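Local structure of endo-1,4-beta-xylanase 1 (Hypocrea jecorina, 1XYN) at residues Tyr76-Asp81 and Asn144-Leu149; Gly93-Asp98 and Tyr102-Asn107; Leu63-Trp68 and Val137-His142. The protein hydrolyses the internal 1,4-beta-linked backbone of xylan, a major plant cell wall hemicellulose, releasing xylooligosaccharides and xylose. All coordinates share one frame; numbering follows the deposited sequence.

Contact 1. Residues Tyr76-Asp81 and Asn144-Leu149. With CA (calcium ion), chain B.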
loop_
_atom_site.group_PDB
_atom_site.type_symbol
_atom_site.label_atom_id
_atom_site.label_comp_id
_atom_site.label_asym_id
_atom_site.label_seq_id
_atom_site.Cartn_x
_atom_site.Cartn_y
_atom_site.Cartn_z
ATOM N N TYR A 76 14.643 2.797 -1.057
ATOM C CA TYR A 76 15.324 3.206 -2.256
ATOM C C TYR A 76 15.395 2.133 -3.326
ATOM O O TYR A 76 15.313 0.945 -3.036
ATOM C CB TYR A 76 16.717 3.757 -1.910
ATOM C CG TYR A 76 17.696 2.763 -1.321
ATOM C CD1 TYR A 76 18.426 1.912 -2.151
ATOM C CD2 TYR A 76 17.896 2.670 0.063
ATOM C CE1 TYR A 76 19.327 0.988 -1.628
ATOM C CE2 TYR A 76 18.800 1.744 0.599
ATOM C CZ TYR A 76 19.509 0.908 -0.260
ATOM O OH TYR A 76 20.402 -0.023 0.222
ATOM N N TYR A 77 15.520 2.575 -4.571
ATOM C CA TYR A 77 15.610 1.687 -5.722
ATOM C C TYR A 77 16.686 2.215 -6.644
ATOM O O TYR A 77 16.894 3.422 -6.749
ATOM C CB TYR A 77 14.320 1.682 -6.561
ATOM C CG TYR A 77 13.060 1.135 -5.927
ATOM C CD1 TYR A 77 12.473 1.777 -4.841
ATOM C CD2 TYR A 77 12.406 0.024 -6.472
ATOM C CE1 TYR A 77 11.275 1.343 -4.314
ATOM C CE2 TYR A 77 11.200 -0.426 -5.951
ATOM C CZ TYR A 77 10.639 0.246 -4.867
ATOM O OH TYR A 77 9.440 -0.154 -4.324
ATOM N N ILE A 78 17.347 1.295 -7.328
ATOM C CA ILE A 78 18.360 1.618 -8.313
ATOM C C ILE A 78 17.972 0.659 -9.422
ATOM O O ILE A 78 18.449 -0.480 -9.478
ATOM C CB ILE A 78 19.796 1.344 -7.820
ATOM C CG1 ILE A 78 20.138 2.290 -6.662
ATOM C CG2 ILE A 78 20.787 1.559 -8.970
ATOM C CD1 ILE A 78 21.399 1.929 -5.913
ATOM N N MET A 79 16.996 1.097 -10.214
ATOM C CA MET A 79 16.460 0.311 -11.314
ATOM C C MET A 79 17.408 0.165 -12.475
ATOM O O MET A 79 17.831 1.153 -13.056
ATOM C CB MET A 79 15.147 0.920 -11.798
ATOM C CG MET A 79 13.983 0.654 -10.885
ATOM S SD MET A 79 12.533 1.593 -11.359
ATOM C CE MET A 79 12.031 2.187 -9.747
ATOM N N GLU A 80 17.739 -1.079 -12.793
ATOM C CA GLU A 80 18.627 -1.387 -13.898
ATOM C C GLU A 80 17.790 -1.716 -15.106
ATOM O O GLU A 80 18.251 -1.662 -16.252
ATOM C CB GLU A 80 19.532 -2.569 -13.540
ATOM C CG GLU A 80 20.419 -2.297 -12.332
ATOM C CD GLU A 80 21.404 -1.173 -12.587
ATOM O OE1 GLU A 80 22.211 -1.303 -13.525
ATOM O OE2 GLU A 80 21.382 -0.166 -11.848
ATOM N N ASP A 81 16.519 -1.978 -14.832
ATOM C CA ASP A 81 15.566 -2.321 -15.857
ATOM C C ASP A 81 14.163 -2.110 -15.332
ATOM O O ASP A 81 13.910 -2.260 -14.138
ATOM C CB ASP A 81 15.770 -3.776 -16.233
ATOM C CG ASP A 81 15.037 -4.168 -17.471
ATOM O OD1 ASP A 81 14.624 -3.295 -18.267
ATOM O OD2 ASP A 81 14.886 -5.387 -17.628
ATOM N N ASN A 144 25.962 9.079 -3.000
ATOM C CA ASN A 144 26.613 10.385 -3.065
ATOM C C ASN A 144 25.724 11.355 -3.844
ATOM O O ASN A 144 25.429 12.451 -3.369
ATOM C CB ASN A 144 27.995 10.288 -3.734
ATOM C CG ASN A 144 29.049 9.633 -2.839
ATOM O OD1 ASN A 144 28.801 9.335 -1.672
ATOM N ND2 ASN A 144 30.228 9.413 -3.390
ATOM N N ALA A 145 25.267 10.919 -5.018
ATOM C CA ALA A 145 24.397 11.726 -5.875
ATOM C C ALA A 145 23.093 12.084 -5.162
ATOM O O ALA A 145 22.595 13.206 -5.276
ATOM C CB ALA A 145 24.105 10.994 -7.151
ATOM N N TRP A 146 22.558 11.133 -4.406
ATOM C CA TRP A 146 21.326 11.354 -3.671
ATOM C C TRP A 146 21.543 12.412 -2.595
ATOM O O TRP A 146 20.773 13.366 -2.487
ATOM C CB TRP A 146 20.823 10.040 -3.052
ATOM C CG TRP A 146 20.298 9.025 -4.064
ATOM C CD1 TRP A 146 20.023 9.241 -5.397
ATOM C CD2 TRP A 146 19.985 7.646 -3.813
ATOM N NE1 TRP A 146 19.557 8.082 -5.977
ATOM C CE2 TRP A 146 19.524 7.090 -5.033
ATOM C CE3 TRP A 146 20.049 6.828 -2.680
ATOM C CZ2 TRP A 146 19.129 5.755 -5.145
ATOM C CZ3 TRP A 146 19.657 5.503 -2.796
ATOM C CH2 TRP A 146 19.203 4.982 -4.022
ATOM N N ALA A 147 22.622 12.263 -1.831
ATOM C CA ALA A 147 22.953 13.199 -0.762
ATOM C C ALA A 147 23.160 14.615 -1.286
ATOM O O ALA A 147 22.668 15.570 -0.684
ATOM C CB ALA A 147 24.199 12.729 -0.019
ATOM N N SER A 148 23.842 14.736 -2.428
ATOM C CA SER A 148 24.126 16.042 -3.029
ATOM C C SER A 148 22.885 16.791 -3.506
ATOM O O SER A 148 22.912 18.016 -3.643
ATOM C CB SER A 148 25.142 15.916 -4.174
ATOM O OG SER A 148 24.604 15.259 -5.303
ATOM N N LEU A 149 21.804 16.054 -3.754
ATOM C CA LEU A 149 20.546 16.643 -4.195
ATOM C C LEU A 149 19.568 16.796 -3.033
ATOM O O LEU A 149 18.401 17.136 -3.236
ATOM C CB LEU A 149 19.919 15.785 -5.291
ATOM C CG LEU A 149 20.716 15.700 -6.599
ATOM C CD1 LEU A 149 20.146 14.615 -7.513
ATOM C CD2 LEU A 149 20.707 17.051 -7.291
HETATM CA CA CA B . 14.245 -5.453 -20.193
#
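W146 of helix 139-148 packs against Y76 and I78 of strand 74-79 in a buried, apolar helix-on-sheet contact. The segment axes stay 12.3 Å apart, with their directions at 125°. The long indole spans this gap. Its six-membered ring does the touching. W146 CH2 lies 3.5 Å from Y76 CB, and CZ3 is equally near. The side chains cross at about a right angle, and their ring planes meet obliquely at 58°. Y76 CG sits between its own backbone N and carbonyl carbon (chi1 65°). With CG there, Y76 CD1 comes to the edge of the indole, in its plane, 3.7 Å from W146 CH2. I78 CG1 comes from the other side of the indole plane from Y76 CB, 3.9 Å from W146 CH2. Y77 O lies at the indole edge, near its plane, 3.6 Å from W146 CZ2. No hydrogen bond joins the segments. The polar ends are held elsewhere: W146 NE1 bonds to S126 OG, and Y76 OH to Q159 NE2. Replacing the indole with an alanine here would probably open a gap beside Y76 CB and I78 CG1 and take one hydrogen-bond partner from S126 OG. E80 and D81 form a classic beta bulge facing L63. D81 OD2 binds the calcium ion at 2.6 Å, with H83. CB of Y77 points away from the helix. Y77 OH bonds to E164, the predicted proton donor; by similarity Y77 binds substrate. A lone helix behind the sheet that carries the catalytic cleft on its other face is the hallmark of the family 11 xylanase jelly roll.

Contact 2. Residues Gly93-Asp98 and Tyr102-Asn107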
loop_
_atom_site.group_PDB
_atom_site.type_symbol
_atom_site.label_atom_id
_atom_site.label_comp_id
_atom_site.label_asym_id
_atom_site.label_seq_id
_atom_site.Cartn_x
_atom_site.Cartn_y
_atom_site.Cartn_z
ATOM N N GLY A 93 17.455 15.042 -10.625
ATOM C CA GLY A 93 18.644 15.264 -11.419
ATOM C C GLY A 93 19.123 13.977 -12.043
ATOM O O GLY A 93 18.318 13.129 -12.404
ATOM N N THR A 94 20.434 13.846 -12.202
ATOM C CA THR A 94 21.012 12.640 -12.780
ATOM C C THR A 94 22.343 12.277 -12.136
ATOM O O THR A 94 22.898 13.026 -11.327
ATOM C CB THR A 94 21.255 12.763 -14.321
ATOM O OG1 THR A 94 22.275 13.738 -14.573
ATOM C CG2 THR A 94 19.971 13.137 -15.064
ATOM N N VAL A 95 22.835 11.101 -12.507
ATOM C CA VAL A 95 24.103 10.576 -12.043
ATOM C C VAL A 95 24.537 9.577 -13.094
ATOM O O VAL A 95 23.729 8.811 -13.602
ATOM C CB VAL A 95 23.983 9.870 -10.668
ATOM C CG1 VAL A 95 22.890 8.802 -10.694
ATOM C CG2 VAL A 95 25.327 9.254 -10.267
ATOM N N THR A 96 25.783 9.682 -13.518
ATOM C CA THR A 96 26.311 8.759 -14.501
ATOM C C THR A 96 27.074 7.722 -13.699
ATOM O O THR A 96 27.965 8.051 -12.907
ATOM C CB THR A 96 27.232 9.473 -15.498
ATOM O OG1 THR A 96 26.501 10.535 -16.119
ATOM C CG2 THR A 96 27.725 8.504 -16.574
ATOM N N SER A 97 26.673 6.472 -13.849
ATOM C CA SER A 97 27.315 5.407 -13.114
ATOM C C SER A 97 27.200 4.096 -13.862
ATOM O O SER A 97 26.193 3.828 -14.515
ATOM C CB SER A 97 26.664 5.275 -11.734
ATOM O OG SER A 97 27.432 4.452 -10.881
ATOM N N ASP A 98 28.286 3.334 -13.826
ATOM C CA ASP A 98 28.361 2.016 -14.429
ATOM C C ASP A 98 27.902 1.839 -15.872
ATOM O O ASP A 98 27.169 0.901 -16.185
ATOM C CB ASP A 98 27.646 1.028 -13.513
ATOM C CG ASP A 98 28.091 1.162 -12.073
ATOM O OD1 ASP A 98 29.241 0.790 -11.767
ATOM O OD2 ASP A 98 27.304 1.676 -11.255
ATOM N N TYR A 102 21.484 7.886 -14.944
ATOM C CA TYR A 102 20.276 7.542 -14.205
ATOM C C TYR A 102 19.506 8.804 -13.867
ATOM O O TYR A 102 20.104 9.801 -13.474
ATOM C CB TYR A 102 20.630 6.860 -12.874
ATOM C CG TYR A 102 21.261 5.495 -12.993
ATOM C CD1 TYR A 102 22.543 5.337 -13.527
ATOM C CD2 TYR A 102 20.578 4.358 -12.563
ATOM C CE1 TYR A 102 23.131 4.074 -13.634
ATOM C CE2 TYR A 102 21.154 3.092 -12.663
ATOM C CZ TYR A 102 22.426 2.958 -13.200
ATOM O OH TYR A 102 22.983 1.708 -13.314
ATOM N N THR A 103 18.188 8.778 -14.026
ATOM C CA THR A 103 17.397 9.941 -13.650
ATOM C C THR A 103 16.965 9.690 -12.203
ATOM O O THR A 103 16.446 8.626 -11.863
ATOM C CB THR A 103 16.177 10.171 -14.578
ATOM O OG1 THR A 103 15.244 9.099 -14.435
ATOM C CG2 THR A 103 16.625 10.244 -16.026
ATOM N N ILE A 104 17.275 10.637 -11.336
ATOM C CA ILE A 104 16.945 10.513 -9.929
ATOM C C ILE A 104 15.572 11.107 -9.651
ATOM O O ILE A 104 15.227 12.148 -10.199
ATOM C CB ILE A 104 18.021 11.201 -9.076
ATOM C CG1 ILE A 104 19.382 10.567 -9.382
ATOM C CG2 ILE A 104 17.689 11.100 -7.589
ATOM C CD1 ILE A 104 20.546 11.267 -8.723
ATOM N N TRP A 105 14.782 10.399 -8.844
ATOM C CA TRP A 105 13.439 10.825 -8.462
ATOM C C TRP A 105 13.296 10.740 -6.955
ATOM O O TRP A 105 14.004 9.986 -6.291
ATOM C CB TRP A 105 12.358 9.900 -9.048
ATOM C CG TRP A 105 12.341 9.768 -10.522
ATOM C CD1 TRP A 105 13.251 9.107 -11.300
ATOM C CD2 TRP A 105 11.332 10.256 -11.407
ATOM N NE1 TRP A 105 12.864 9.142 -12.616
ATOM C CE2 TRP A 105 11.690 9.843 -12.716
ATOM C CE3 TRP A 105 10.156 10.998 -11.226
ATOM C CZ2 TRP A 105 10.913 10.149 -13.844
ATOM C CZ3 TRP A 105 9.378 11.300 -12.345
ATOM C CH2 TRP A 105 9.765 10.873 -13.641
ATOM N N GLU A 106 12.389 11.538 -6.415
ATOM C CA GLU A 106 12.085 11.503 -4.994
ATOM C C GLU A 106 10.571 11.387 -4.972
ATOM O O GLU A 106 9.872 12.059 -5.737
ATOM C CB GLU A 106 12.530 12.766 -4.256
ATOM C CG GLU A 106 12.046 12.783 -2.792
ATOM C CD GLU A 106 12.774 13.788 -1.900
ATOM O OE1 GLU A 106 12.953 14.953 -2.319
ATOM O OE2 GLU A 106 13.163 13.412 -0.770
ATOM N N ASN A 107 10.067 10.508 -4.117
ATOM C CA ASN A 107 8.637 10.294 -4.019
ATOM C C ASN A 107 8.290 10.088 -2.566
ATOM O O ASN A 107 9.174 9.913 -1.729
ATOM C CB ASN A 107 8.240 9.063 -4.838
ATOM C CG ASN A 107 6.739 8.872 -4.913
ATOM O OD1 ASN A 107 5.974 9.840 -4.880
ATOM N ND2 ASN A 107 6.308 7.624 -5.031
HETATM O O HOH W 1 24.604 1.978 -11.193
#
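Y102 and V95 form an antiparallel hydrogen-bonded pair, and the two strand segments run at 138° to each other. Strands 90-97 and 100-109 make a beta hairpin, joined to the rest of the larger sheet through strand 119-128. Y102 N donates to V95 O at 2.8 Å. The return bond, V95 N to Y102 O, is 3.2 Å long. T94 and T103 follow as a non-hydrogen-bonded pair, where T94 CA makes a CA-H...O contact with Y102 O at 3.1 Å. I104 N then donates to G93 O at 2.9 Å.

V95, Y102 and I104 share the face covered by helix 139-148. With chi1 at 53°, V95 CG1 is tucked between N and C of its own backbone. There it meets Y102 CB at 3.7 Å and also touches I104 CD1. A145 of the helix touches both V95 and I104, and H142 meets the Y102 ring edge-to-face. S97 O sits in the plane of that ring at its edge, 3.2 Å from Y102 CE1. The phenol oxygen bonds to R128 NH1, E80 OE2 and a water. That water donates to both Y102 OH and D98 OD2, at 2.7 Å each, and so bridges the two segments.

Contact 3. Residues Leu63-Trp68 and Val137-His142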
loop_
_atom_site.group_PDB
_atom_site.type_symbol
_atom_site.label_atom_id
_atom_site.label_comp_id
_atom_site.label_asym_id
_atom_site.label_seq_id
_atom_site.Cartn_x
_atom_site.Cartn_y
_atom_site.Cartn_z
ATOM N N LEU A 63 13.624 -4.569 -12.369
ATOM C CA LEU A 63 14.796 -5.297 -11.878
ATOM C C LEU A 63 15.677 -4.222 -11.233
ATOM O O LEU A 63 16.164 -3.318 -11.917
ATOM C CB LEU A 63 15.540 -5.994 -13.021
ATOM C CG LEU A 63 16.809 -6.770 -12.625
ATOM C CD1 LEU A 63 16.480 -7.873 -11.611
ATOM C CD2 LEU A 63 17.475 -7.350 -13.868
ATOM N N SER A 64 15.886 -4.307 -9.925
ATOM C CA SER A 64 16.671 -3.282 -9.262
ATOM C C SER A 64 17.269 -3.638 -7.918
ATOM O O SER A 64 16.842 -4.584 -7.262
ATOM C CB SER A 64 15.788 -2.051 -9.040
ATOM O OG SER A 64 14.725 -2.324 -8.135
ATOM N N VAL A 65 18.289 -2.878 -7.531
ATOM C CA VAL A 65 18.880 -3.046 -6.218
ATOM C C VAL A 65 17.823 -2.305 -5.407
ATOM O O VAL A 65 17.408 -1.205 -5.784
ATOM C CB VAL A 65 20.263 -2.352 -6.093
ATOM C CG1 VAL A 65 20.732 -2.365 -4.636
ATOM C CG2 VAL A 65 21.307 -3.058 -6.994
ATOM N N TYR A 66 17.299 -2.962 -4.378
ATOM C CA TYR A 66 16.249 -2.406 -3.530
ATOM C C TYR A 66 16.670 -2.467 -2.065
ATOM O O TYR A 66 17.351 -3.405 -1.648
ATOM C CB TYR A 66 14.954 -3.216 -3.758
ATOM C CG TYR A 66 13.824 -2.935 -2.790
ATOM C CD1 TYR A 66 13.013 -1.814 -2.935
ATOM C CD2 TYR A 66 13.546 -3.812 -1.739
ATOM C CE1 TYR A 66 11.955 -1.576 -2.060
ATOM C CE2 TYR A 66 12.506 -3.583 -0.871
ATOM C CZ TYR A 66 11.708 -2.463 -1.035
ATOM O OH TYR A 66 10.655 -2.245 -0.176
ATOM N N GLY A 67 16.245 -1.485 -1.280
ATOM C CA GLY A 67 16.605 -1.480 0.122
ATOM C C GLY A 67 15.860 -0.473 0.976
ATOM O O GLY A 67 14.976 0.252 0.504
ATOM N N TRP A 68 16.229 -0.448 2.251
ATOM C CA TRP A 68 15.635 0.434 3.244
ATOM C C TRP A 68 16.704 1.119 4.090
ATOM O O TRP A 68 17.869 0.727 4.098
ATOM C CB TRP A 68 14.695 -0.350 4.165
ATOM C CG TRP A 68 13.421 -0.729 3.507
ATOM C CD1 TRP A 68 13.227 -1.769 2.655
ATOM C CD2 TRP A 68 12.167 -0.031 3.586
ATOM N NE1 TRP A 68 11.934 -1.762 2.185
ATOM C CE2 TRP A 68 11.260 -0.707 2.741
ATOM C CE3 TRP A 68 11.721 1.103 4.285
ATOM C CZ2 TRP A 68 9.934 -0.290 2.572
ATOM C CZ3 TRP A 68 10.403 1.516 4.118
ATOM C CH2 TRP A 68 9.527 0.820 3.268
ATOM N N VAL A 137 26.614 -2.600 -9.893
ATOM C CA VAL A 137 26.008 -1.354 -9.458
ATOM C C VAL A 137 26.828 -0.784 -8.303
ATOM O O VAL A 137 26.767 -1.294 -7.181
ATOM C CB VAL A 137 24.540 -1.582 -8.988
ATOM C CG1 VAL A 137 23.942 -0.302 -8.410
ATOM C CG2 VAL A 137 23.699 -2.068 -10.132
ATOM N N THR A 138 27.638 0.232 -8.599
ATOM C CA THR A 138 28.456 0.896 -7.586
ATOM C C THR A 138 27.491 1.753 -6.753
ATOM O O THR A 138 27.248 2.921 -7.060
ATOM C CB THR A 138 29.552 1.784 -8.243
ATOM O OG1 THR A 138 30.262 1.020 -9.225
ATOM C CG2 THR A 138 30.548 2.257 -7.212
ATOM N N VAL A 139 26.920 1.151 -5.713
ATOM C CA VAL A 139 25.954 1.830 -4.857
ATOM C C VAL A 139 26.353 3.175 -4.242
ATOM O O VAL A 139 25.488 4.029 -4.022
ATOM C CB VAL A 139 25.419 0.887 -3.748
ATOM C CG1 VAL A 139 24.573 -0.214 -4.365
ATOM C CG2 VAL A 139 26.564 0.287 -2.964
ATOM N N GLN A 140 27.641 3.374 -3.966
ATOM C CA GLN A 140 28.094 4.638 -3.372
ATOM C C GLN A 140 27.848 5.824 -4.295
ATOM O O GLN A 140 27.482 6.898 -3.834
ATOM C CB GLN A 140 29.571 4.597 -2.980
ATOM C CG GLN A 140 29.824 4.247 -1.520
ATOM C CD GLN A 140 29.130 5.170 -0.527
ATOM O OE1 GLN A 140 29.474 6.342 -0.396
ATOM N NE2 GLN A 140 28.172 4.625 0.210
ATOM N N ASN A 141 28.044 5.630 -5.594
ATOM C CA ASN A 141 27.812 6.697 -6.559
ATOM C C ASN A 141 26.372 7.210 -6.465
ATOM O O ASN A 141 26.118 8.401 -6.649
ATOM C CB ASN A 141 28.108 6.208 -7.977
ATOM C CG ASN A 141 29.599 5.943 -8.212
ATOM O OD1 ASN A 141 30.448 6.296 -7.389
ATOM N ND2 ASN A 141 29.917 5.334 -9.346
ATOM N N HIS A 142 25.437 6.313 -6.169
ATOM C CA HIS A 142 24.039 6.694 -6.034
ATOM C C HIS A 142 23.791 7.369 -4.702
ATOM O O HIS A 142 23.077 8.360 -4.639
ATOM C CB HIS A 142 23.122 5.486 -6.219
ATOM C CG HIS A 142 23.151 4.936 -7.610
ATOM N ND1 HIS A 142 22.357 5.432 -8.620
ATOM C CD2 HIS A 142 23.946 4.001 -8.185
ATOM C CE1 HIS A 142 22.663 4.833 -9.756
ATOM N NE2 HIS A 142 23.625 3.962 -9.519
#
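Y66 OH is gripped by two groups. W68 NE1 donates to it at 2.7 Å, bent to 133° at the hydrogen, with Y66 OH tilted out of the indole plane. E75 OE2, of the predicted nucleophile, is its other partner. By similarity Y66 binds substrate, and its ring meets that of Y77 edge-to-face.

The contact itself lies on the other face of strand 60-70, where V65 points to the start of helix 139-148. V65 and V137 reach toward each other tip to tip. V65 CG2 sits beside its own backbone N, opposite the carbonyl carbon, while CG1 is anti to N (chi1 171°). The two methyls therefore part the work. V65 CG2 touches V137 CG1 at 4.1 Å and V137 CG2 equally closely. V65 CG1 faces V139 CG1 at a looser 4.4 Å. Between V137, at the end of strand 135-137, and V139, near the start of the helix, the chain bends through an inverse gamma turn centred on T138. I48 touches V65, and F50 and I78 touch V137, which extends the apolar packing to both sheets.

With no hydrogen bond across it, the join is made by branched methyls and rests on shape and burial, while the Y66 hydroxyl and its partners lie on the opposite face of the strand.

The three contacts gather round helix 139-148 and the larger sheet. Contacts 1 and 3 both use the helix, and their strands, 74-79 and 60-70, are neighbours in the sheet. Their centres lie about 7 Å apart. The centre of contact 2 is about 5 Å from that of contact 1 and about 11 Å from that of contact 3. Its hairpin meets the helix too, as A145 packs on V95 and W146 on I104. A hydrogen bond between D98 OD1 and T138 OG1 links contacts 2 and 3. Along the chain, contact 2 is nested inside the loops closed by the other two, whose segments alternate. One helix thus ties together sequence-distant strands behind the sheet that holds the predicted catalytic glutamates.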